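Local coordinates for Sm domain-containing protein (Pyrococcus furiosus, PDB 1YCY) that probably binds RNA, as a member of the Sm family, although its own role in the cell has not been established, at residues K12-G16 against H17-V21. Residues are numbered along the deposited sequence; the frame is centred on the assembly and turned at random.
Sequences KEWKG and HKVAV
His17 turns its CG anti to its own carbonyl carbon (chi1 -52°), which brings the imidazole back along the turn, edge toward the end of the helix, and sets ND1 near the carbonyl oxygen of Trp14. Trp14 has a similar first torsion (chi1 -68°), and its indole crosses the Val19 side chain at a slant, with CE3 3.9 Å from Val19 CG1 in an apolar contact. Between these side chains the backbone makes a beta turn. His17 N donates to Trp14 O at 2.9 Å with an N-H...O angle of 157°, and Lys15 and Gly16 at its corners have backbone angles close to type II. The second corner of such a turn takes a positive phi, which glycine adopts readily. The same Trp14 oxygen also receives a weak bond from His17 ND1 at 3.2 Å, approaching from the edge of the imidazole, whose CE1 sits 3.5 Å from Glu13 O. The turn links helix 6-14 to strand 18-23, the first strand of the Sm fold's bent antiparallel sheet. Outside the turn, Trp14 and His17 both touch Leu69 on strand 64-69, Lys15 NZ is salt-bridged to Asp35, and Trp14 NE1 bonds to Gln56 of the second subunit, so the indole also joins the interface. One carbonyl at the end of the helix thus serves two donors of a single residue, the backbone bond closing the turn and the weaker side-chain bond helping to orient the ring; a bond of this kind calls for a hydrogen on ND1, and would be consistent with that tautomer if the ring is neutral.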
ATOM      1  N   LYS A  12     -13.686 -34.904  -3.821  1.00 59.29           N
ATOM      2  CA  LYS A  12     -14.178 -36.096  -4.492  1.00 59.43           C
ATOM      3  C   LYS A  12     -15.504 -35.752  -5.174  1.00 61.93           C
ATOM      4  O   LYS A  12     -15.656 -35.959  -6.368  1.00 65.74           O
ATOM      5  CB  LYS A  12     -14.369 -37.248  -3.503  1.00 58.37           C
ATOM      6  CG  LYS A  12     -13.080 -37.822  -2.904  1.00 56.99           C
ATOM      7  N   GLU A  13     -16.435 -35.171  -4.425  1.00 62.77           N
ATOM      8  CA  GLU A  13     -17.742 -34.791  -4.962  1.00 64.19           C
ATOM      9  C   GLU A  13     -17.694 -33.813  -6.128  1.00 63.83           C
ATOM     10  O   GLU A  13     -18.565 -33.845  -6.983  1.00 63.78           O
ATOM     11  CB  GLU A  13     -18.613 -34.161  -3.866  1.00 65.77           C
ATOM     12  CG  GLU A  13     -19.000 -35.091  -2.712  1.00 68.01           C
ATOM     13  CD  GLU A  13     -19.549 -34.328  -1.498  1.00 69.05           C
ATOM     14  OE1 GLU A  13     -19.383 -34.818  -0.360  1.00 71.18           O
ATOM     15  OE2 GLU A  13     -20.140 -33.237  -1.681  1.00 72.03           O
ATOM     16  N   TRP A  14     -16.711 -32.913  -6.145  1.00 66.50           N
ATOM     17  CA  TRP A  14     -16.689 -31.809  -7.141  1.00 67.85           C
ATOM     18  C   TRP A  14     -15.848 -32.132  -8.363  1.00 65.72           C
ATOM     19  O   TRP A  14     -15.866 -31.367  -9.339  1.00 63.37           O
ATOM     20  CB  TRP A  14     -16.138 -30.515  -6.531  1.00 71.55           C
ATOM     21  CG  TRP A  14     -16.986 -29.863  -5.493  1.00 72.24           C
ATOM     22  CD1 TRP A  14     -18.035 -30.407  -4.823  1.00 72.27           C
ATOM     23  CD2 TRP A  14     -16.815 -28.543  -4.972  1.00 73.31           C
ATOM     24  NE1 TRP A  14     -18.547 -29.503  -3.933  1.00 72.63           N
ATOM     25  CE2 TRP A  14     -17.813 -28.348  -4.000  1.00 73.66           C
ATOM     26  CE3 TRP A  14     -15.916 -27.502  -5.237  1.00 72.78           C
ATOM     27  CZ2 TRP A  14     -17.939 -27.149  -3.281  1.00 73.00           C
ATOM     28  CZ3 TRP A  14     -16.048 -26.308  -4.531  1.00 72.54           C
ATOM     29  CH2 TRP A  14     -17.049 -26.144  -3.566  1.00 72.50           C
ATOM     30  N   LYS A  15     -15.090 -33.236  -8.297  1.00 64.49           N
ATOM     31  CA  LYS A  15     -14.279 -33.695  -9.432  1.00 63.40           C
ATOM     32  C   LYS A  15     -15.181 -33.942 -10.634  1.00 59.14           C
ATOM     33  O   LYS A  15     -16.198 -34.633 -10.541  1.00 57.93           O
ATOM     34  CB  LYS A  15     -13.490 -34.965  -9.094  1.00 64.12           C
ATOM     35  CG  LYS A  15     -12.233 -35.121  -9.943  1.00 66.57           C
ATOM     36  CD  LYS A  15     -11.596 -36.503  -9.820  1.00 67.39           C
ATOM     37  CE  LYS A  15     -11.201 -36.844  -8.377  1.00 68.87           C
ATOM     38  NZ  LYS A  15     -10.569 -38.208  -8.267  1.00 68.87           N
ATOM     39  N   GLY A  16     -14.815 -33.345 -11.750  1.00 55.63           N
ATOM     40  CA  GLY A  16     -15.637 -33.384 -12.927  1.00 54.96           C
ATOM     41  C   GLY A  16     -16.207 -32.027 -13.222  1.00 56.17           C
ATOM     42  O   GLY A  16     -16.373 -31.662 -14.392  1.00 56.74           O
ATOM     43  N   HIS A  17     -16.491 -31.258 -12.172  1.00 56.56           N
ATOM     44  CA  HIS A  17     -17.298 -30.062 -12.322  1.00 55.77           C
ATOM     45  C   HIS A  17     -16.487 -28.801 -12.389  1.00 54.07           C
ATOM     46  O   HIS A  17     -15.385 -28.709 -11.837  1.00 53.31           O
ATOM     47  CB  HIS A  17     -18.313 -29.976 -11.194  1.00 58.99           C
ATOM     48  CG  HIS A  17     -19.124 -31.223 -11.041  1.00 61.35           C
ATOM     49  ND1 HIS A  17     -18.788 -32.228 -10.154  1.00 62.45           N
ATOM     50  CD2 HIS A  17     -20.222 -31.657 -11.704  1.00 61.30           C
ATOM     51  CE1 HIS A  17     -19.658 -33.217 -10.264  1.00 62.28           C
ATOM     52  NE2 HIS A  17     -20.539 -32.894 -11.195  1.00 62.62           N
ATOM     53  N   LYS A  18     -17.059 -27.835 -13.103  1.00 53.56           N
ATOM     54  CA  LYS A  18     -16.563 -26.479 -13.152  1.00 54.12           C
ATOM     55  C   LYS A  18     -16.489 -25.917 -11.716  1.00 55.01           C
ATOM     56  O   LYS A  18     -17.348 -26.211 -10.871  1.00 56.82           O
ATOM     57  CB  LYS A  18     -17.489 -25.629 -14.027  1.00 54.70           C
ATOM     58  CG  LYS A  18     -16.860 -24.377 -14.548  1.00 57.33           C
ATOM     59  CD  LYS A  18     -17.725 -23.690 -15.605  1.00 57.87           C
ATOM     60  CE  LYS A  18     -17.143 -22.301 -16.000  1.00 59.21           C
ATOM     61  NZ  LYS A  18     -18.106 -21.373 -16.742  1.00 59.97           N
ATOM     62  N   VAL A  19     -15.438 -25.151 -11.434  1.00 53.65           N
ATOM     63  CA  VAL A  19     -15.264 -24.498 -10.142  1.00 50.70           C
ATOM     64  C   VAL A  19     -14.521 -23.205 -10.348  1.00 49.95           C
ATOM     65  O   VAL A  19     -13.725 -23.100 -11.280  1.00 49.25           O
ATOM     66  CB  VAL A  19     -14.476 -25.374  -9.146  1.00 49.20           C
ATOM     67  CG1 VAL A  19     -15.166 -26.691  -8.966  1.00 49.42           C
ATOM     68  CG2 VAL A  19     -13.034 -25.591  -9.609  1.00 49.27           C
ATOM     69  N   ALA A  20     -14.801 -22.214  -9.492  1.00 51.15           N
ATOM     70  CA  ALA A  20     -13.973 -20.989  -9.402  1.00 48.82           C
ATOM     71  C   ALA A  20     -12.988 -21.139  -8.246  1.00 47.79           C
ATOM     72  O   ALA A  20     -13.297 -21.769  -7.227  1.00 42.51           O
ATOM     73  CB  ALA A  20     -14.824 -19.774  -9.213  1.00 47.57           C
ATOM     74  N   VAL A  21     -11.783 -20.598  -8.436  1.00 50.36           N
ATOM     75  CA  VAL A  21     -10.768 -20.570  -7.376  1.00 51.56           C
ATOM     76  C   VAL A  21     -10.194 -19.175  -7.270  1.00 52.34           C
ATOM     77  O   VAL A  21      -9.859 -18.554  -8.288  1.00 51.14           O
ATOM     78  CB  VAL A  21      -9.597 -21.551  -7.620  1.00 51.89           C
ATOM     79  CG1 VAL A  21      -8.686 -21.583  -6.412  1.00 52.48           C
ATOM     80  CG2 VAL A  21     -10.098 -22.973  -7.910  1.00 53.31           C
TER